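Side-chain contacts in 2-hydroxyisocaproyl-CoA dehydratase activator (PDB 4EHU), which transfers one electron to (R)-2-hydroxyisocaproyl-CoA dehydratase as it hydrolyses ATP, working as a homodimer that carries a single [4Fe-4S] cluster: residues T129-F132 and L133-A137; D184-A187 and G188-S192. All blocks are in the same frame, centred on the assembly; numbering follows the deposited sequence. Where two conformers were deposited one is given.

Contact 1: T129-F132 and L133-A137; sequences TGRF and LDVMA. With ANP (phosphoaminophosphonic acid-adenylate ester), chain D.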
# COMPACT_ATOMS: atom_id res chain seq x y z
N THR A 129 3.42 3.52 -8.16
CA THR A 129 4.57 4.40 -8.06
C THR A 129 5.87 3.64 -8.20
O THR A 129 5.90 2.41 -8.25
CB THR A 129 4.62 5.16 -6.68
OG1 THR A 129 5.08 4.27 -5.66
CG2 THR A 129 3.27 5.70 -6.30
N GLY A 130 6.96 4.38 -8.26
CA GLY A 130 8.27 3.77 -8.27
C GLY A 130 8.52 2.83 -7.10
O GLY A 130 9.28 1.89 -7.22
N ARG A 131 7.90 3.11 -5.96
CA ARG A 131 8.07 2.26 -4.79
C ARG A 131 7.60 0.85 -5.09
O ARG A 131 8.24 -0.12 -4.69
CB ARG A 131 7.26 2.81 -3.61
CG ARG A 131 7.53 2.07 -2.33
CD ARG A 131 9.02 2.07 -2.01
NE ARG A 131 9.28 1.50 -0.70
CZ ARG A 131 9.36 2.21 0.42
NH1 ARG A 131 9.22 3.53 0.39
NH2 ARG A 131 9.58 1.60 1.56
N PHE A 132 6.47 0.73 -5.76
CA PHE A 132 5.92 -0.58 -6.14
C PHE A 132 6.97 -1.32 -6.99
O PHE A 132 7.26 -2.49 -6.75
CB PHE A 132 4.60 -0.39 -6.90
CG PHE A 132 3.94 -1.67 -7.40
CD1 PHE A 132 2.95 -2.27 -6.64
CD2 PHE A 132 4.25 -2.21 -8.65
CE1 PHE A 132 2.29 -3.42 -7.09
CE2 PHE A 132 3.61 -3.34 -9.10
CZ PHE A 132 2.63 -3.96 -8.33
N LEU A 133 7.55 -0.63 -7.96
CA LEU A 133 8.52 -1.26 -8.85
C LEU A 133 9.79 -1.61 -8.09
O LEU A 133 10.37 -2.65 -8.31
CB LEU A 133 8.84 -0.33 -10.03
CG LEU A 133 7.61 -0.13 -10.92
CD1 LEU A 133 7.79 1.09 -11.85
CD2 LEU A 133 7.36 -1.39 -11.77
N ASP A 134 10.21 -0.74 -7.17
CA ASP A 134 11.44 -1.00 -6.44
C ASP A 134 11.24 -2.24 -5.57
O ASP A 134 12.12 -3.10 -5.48
CB ASP A 134 11.84 0.21 -5.59
CG ASP A 134 12.12 1.47 -6.42
OD1 ASP A 134 12.34 1.35 -7.65
OD2 ASP A 134 12.12 2.57 -5.84
N VAL A 135 10.06 -2.35 -4.97
CA VAL A 135 9.73 -3.52 -4.15
C VAL A 135 9.73 -4.80 -4.98
O VAL A 135 10.29 -5.83 -4.56
CB VAL A 135 8.35 -3.35 -3.46
CG1 VAL A 135 7.83 -4.67 -2.96
CG2 VAL A 135 8.45 -2.34 -2.31
N MET A 136 9.12 -4.77 -6.16
CA MET A 136 9.06 -5.96 -6.99
C MET A 136 10.42 -6.33 -7.58
O MET A 136 10.73 -7.51 -7.70
CB MET A 136 8.08 -5.75 -8.15
CG MET A 136 6.66 -5.50 -7.69
SD MET A 136 6.05 -6.84 -6.64
CE MET A 136 4.72 -5.95 -5.84
N ALA A 137 11.21 -5.33 -7.96
CA ALA A 137 12.53 -5.59 -8.54
C ALA A 137 13.39 -6.37 -7.54
O ALA A 137 14.14 -7.28 -7.92
CB ALA A 137 13.22 -4.27 -8.92
PG ANP D . 8.49 11.90 -5.79
O1G ANP D . 8.63 12.71 -4.51
O2G ANP D . 8.36 12.82 -6.98
O3G ANP D . 7.40 10.90 -5.71
PB ANP D . 11.28 11.36 -6.82
O1B ANP D . 12.55 11.25 -6.01
O2B ANP D . 11.11 12.64 -7.64
N3B ANP D . 9.95 11.00 -5.78
PA ANP D . 12.01 10.09 -9.32
O1A ANP D . 13.42 10.53 -9.15
O2A ANP D . 11.08 10.77 -10.30
O3A ANP D . 11.27 10.13 -7.88
O5' ANP D . 11.91 8.51 -9.62
C5' ANP D . 12.40 7.56 -8.67
C4' ANP D . 12.32 6.17 -9.29
O4' ANP D . 12.51 6.02 -10.69
C3' ANP D . 12.54 4.87 -8.53
O3' ANP D . 11.50 4.65 -7.57
C2' ANP D . 12.59 3.84 -9.67
O2' ANP D . 11.43 3.00 -9.71
C1' ANP D . 12.69 4.63 -10.97
N9 ANP D . 14.01 4.53 -11.62
C8 ANP D . 15.15 5.14 -11.24
N7 ANP D . 16.16 4.87 -12.11
C5 ANP D . 15.63 4.07 -13.07
C6 ANP D . 16.12 3.43 -14.29
N6 ANP D . 17.42 3.58 -14.64
N1 ANP D . 15.24 2.70 -15.03
C2 ANP D . 13.96 2.56 -14.68
N3 ANP D . 13.44 3.11 -13.57
C4 ANP D . 14.22 3.86 -12.76

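Contact 2: D184-A187 and G188-S192; sequences DIVA and GIHTS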
# COMPACT_ATOMS: atom_id res chain seq x y z
N ASP A 184 7.33 -12.45 -18.27
CA ASP A 184 5.87 -12.36 -18.12
C ASP A 184 5.46 -11.85 -16.74
O ASP A 184 4.44 -11.19 -16.61
CB ASP A 184 5.22 -13.73 -18.38
CG ASP A 184 5.34 -14.14 -19.85
OD1 ASP A 184 5.26 -13.23 -20.71
OD2 ASP A 184 5.54 -15.36 -20.15
N ILE A 185 6.26 -12.17 -15.73
CA ILE A 185 6.05 -11.62 -14.37
C ILE A 185 6.28 -10.12 -14.40
O ILE A 185 5.46 -9.36 -13.89
CB ILE A 185 7.01 -12.27 -13.34
CG1 ILE A 185 6.70 -13.76 -13.21
CG2 ILE A 185 6.89 -11.57 -11.96
CD1 ILE A 185 7.70 -14.49 -12.34
N VAL A 186 7.37 -9.70 -15.03
CA VAL A 186 7.67 -8.27 -15.16
C VAL A 186 6.58 -7.54 -15.97
O VAL A 186 6.16 -6.45 -15.57
CB VAL A 186 9.04 -8.04 -15.80
CG1 VAL A 186 9.28 -6.54 -16.06
CG2 VAL A 186 10.14 -8.60 -14.91
N ALA A 187 6.12 -8.11 -17.08
CA ALA A 187 5.05 -7.44 -17.83
C ALA A 187 3.83 -7.24 -16.93
O ALA A 187 3.18 -6.21 -17.01
CB ALA A 187 4.65 -8.21 -19.12
N GLY A 188 3.51 -8.24 -16.11
CA GLY A 188 2.35 -8.13 -15.22
C GLY A 188 2.53 -7.02 -14.21
O GLY A 188 1.60 -6.30 -13.93
N ILE A 189 3.74 -6.92 -13.66
CA ILE A 189 4.08 -5.85 -12.73
C ILE A 189 3.90 -4.47 -13.39
O ILE A 189 3.36 -3.55 -12.79
CB ILE A 189 5.54 -6.05 -12.25
CG1 ILE A 189 5.59 -7.16 -11.19
CG2 ILE A 189 6.14 -4.74 -11.74
CD1 ILE A 189 7.02 -7.71 -10.99
N HIS A 190 4.32 -4.34 -14.65
CA HIS A 190 4.17 -3.10 -15.37
C HIS A 190 2.71 -2.78 -15.61
O HIS A 190 2.28 -1.63 -15.49
CB HIS A 190 4.93 -3.16 -16.69
CG HIS A 190 6.41 -3.17 -16.51
ND1 HIS A 190 7.27 -3.58 -17.51
CD2 HIS A 190 7.18 -2.76 -15.49
CE1 HIS A 190 8.51 -3.47 -17.07
NE2 HIS A 190 8.49 -2.98 -15.85
N THR A 191 1.93 -3.79 -15.94
CA THR A 191 0.53 -3.57 -16.19
C THR A 191 -0.16 -3.10 -14.90
O THR A 191 -0.99 -2.22 -14.95
CB THR A 191 -0.11 -4.84 -16.75
OG1 THR A 191 0.37 -5.02 -18.08
CG2 THR A 191 -1.65 -4.71 -16.75
N SER A 192 0.23 -3.66 -13.76
CA SER A 192 -0.32 -3.18 -12.48
C SER A 192 -0.13 -1.67 -12.30
O SER A 192 -1.07 -0.95 -11.97
CB SER A 192 0.35 -3.91 -11.32
OG SER A 192 -0.09 -5.26 -11.29

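Contact 1: T129-F132 and L133-A137
Leu133 completes the first turn of helix 130-140, and its N-H reaches back to Thr129 O in a long, weak bond of 3.5 Å. Thr129 is the N-cap: its OG1 accepts from Arg131 N at 3.1 Å and is also hydrogen-bonded to Ala126 O, which ties the helix start to the loop before it. The Leu133 side chain leans back toward the start of the helix, CB against Gly130 O and CG near Thr129 O.

Asp134 carries the functional group of the contact. Its backbone N bonds to Gly130 O, while its carboxylate grips the ribose of the nucleotide analogue with both oxygens: OD1 accepts from ANP O2' and OD2 from ANP O3', each at 2.8 Å. Gly130 lies against the ribose beside this grip, its CA 3.4 Å from ANP O3'. A carboxylate held at two points by a ribose diol has little freedom to rotate.

In one of the two Arg131 conformers, Val135 sets CG2 at the edge of the guanidinium, 4.2 Å from NE of Arg131. Arg131 NH2 is hydrogen-bonded in that conformer to Ser170 OG of the second subunit.

Met136 bends at chi2 (-57°), bringing its thioether round over one face of the Phe132 ring. Its CE sits 4.0 Å from the centroid, 23° off the ring normal, a CH-pi contact displaced toward the rim; SD stands above the same ring at 5.0 Å as a more distant Met-aromatic partner.

Phe132 and Met136 face helices 165-177 and 182-204, whereas Gly130 is backbone-bonded to Gly101, just beyond strand 96-100. The helix thus runs between the nucleotide pocket and the helical layer of this actin-like fold.

Contact 2: D184-A187 and G188-S192
Asp184 meets the following turn through its backbone: its carbonyl O accepts from Gly188 N at 3.1 Å. The carboxylate is turned elsewhere, and OD1 is hydrogen-bonded to Ser154 OG and Asn156 N, fastening this part of helix 182-204 to a neighbouring loop.

Ile185 gives its carbonyl O to Ile189 N, and the two side chains touch at CG2 of Ile185 and CD1 of Ile189, 4.0 Å apart. They approach at a slant, with CD1 of Ile189 also resting near the Ile185 carbonyl O. Helix 165-177 covers both isoleucines.

Val186 lies alongside His190, both side chains pointing the same way. Because CG1 is anti to the backbone N (chi1 174°), it is carried to the imidazole, meeting CE1 at 3.3 Å and NE2 at 3.7 Å. The carbonyl O of Val186 does two things: it accepts from His190 N at 2.9 Å, and it lies 3.4 Å above one face of the His190 ring, offset toward the rim. Leu147 and Ser151 of helix 147-151 also touch this imidazole.

Ala187 closes the segment with a bond from Thr191 N to its carbonyl O at 2.9 Å. Thr191 OG1 is hydrogen-bonded to Arg228 NH2 and Glu157 OE1.

The chemistry is therefore divided round the helix. Apolar branches of Ile185 and Ile189 join it to helix 165-177 and, through Ile189, to helix 130-140, while Asp184 and Thr191 direct polar groups to partners on other segments. Between these, a carbonyl oxygen against the His190 face and a methyl close to CE1 would limit how far the imidazole can turn.

Contacts 1 and 2 lie on two helices packed against each other, their centres 11 Å apart, and Ile189 is the main knot between them. Its CG2 is 3.6 Å from Leu133 CD2 and its CD1 is 3.6 Å from Met136 CB, while Ile189 O lies 3.7 Å from Phe132 CE2. Ser192 extends the interface, its CB 3.8 Å from Phe132 CZ. Contact 1 belongs directly to the nucleotide pocket, whereas contact 2 stands behind it, the His190 side chain about 8 Å from ANP, outside direct contact. The Phe132 side chain is also about 6 Å from the iron-sulfur cluster, placing contact 1 near both the nucleotide and the cluster.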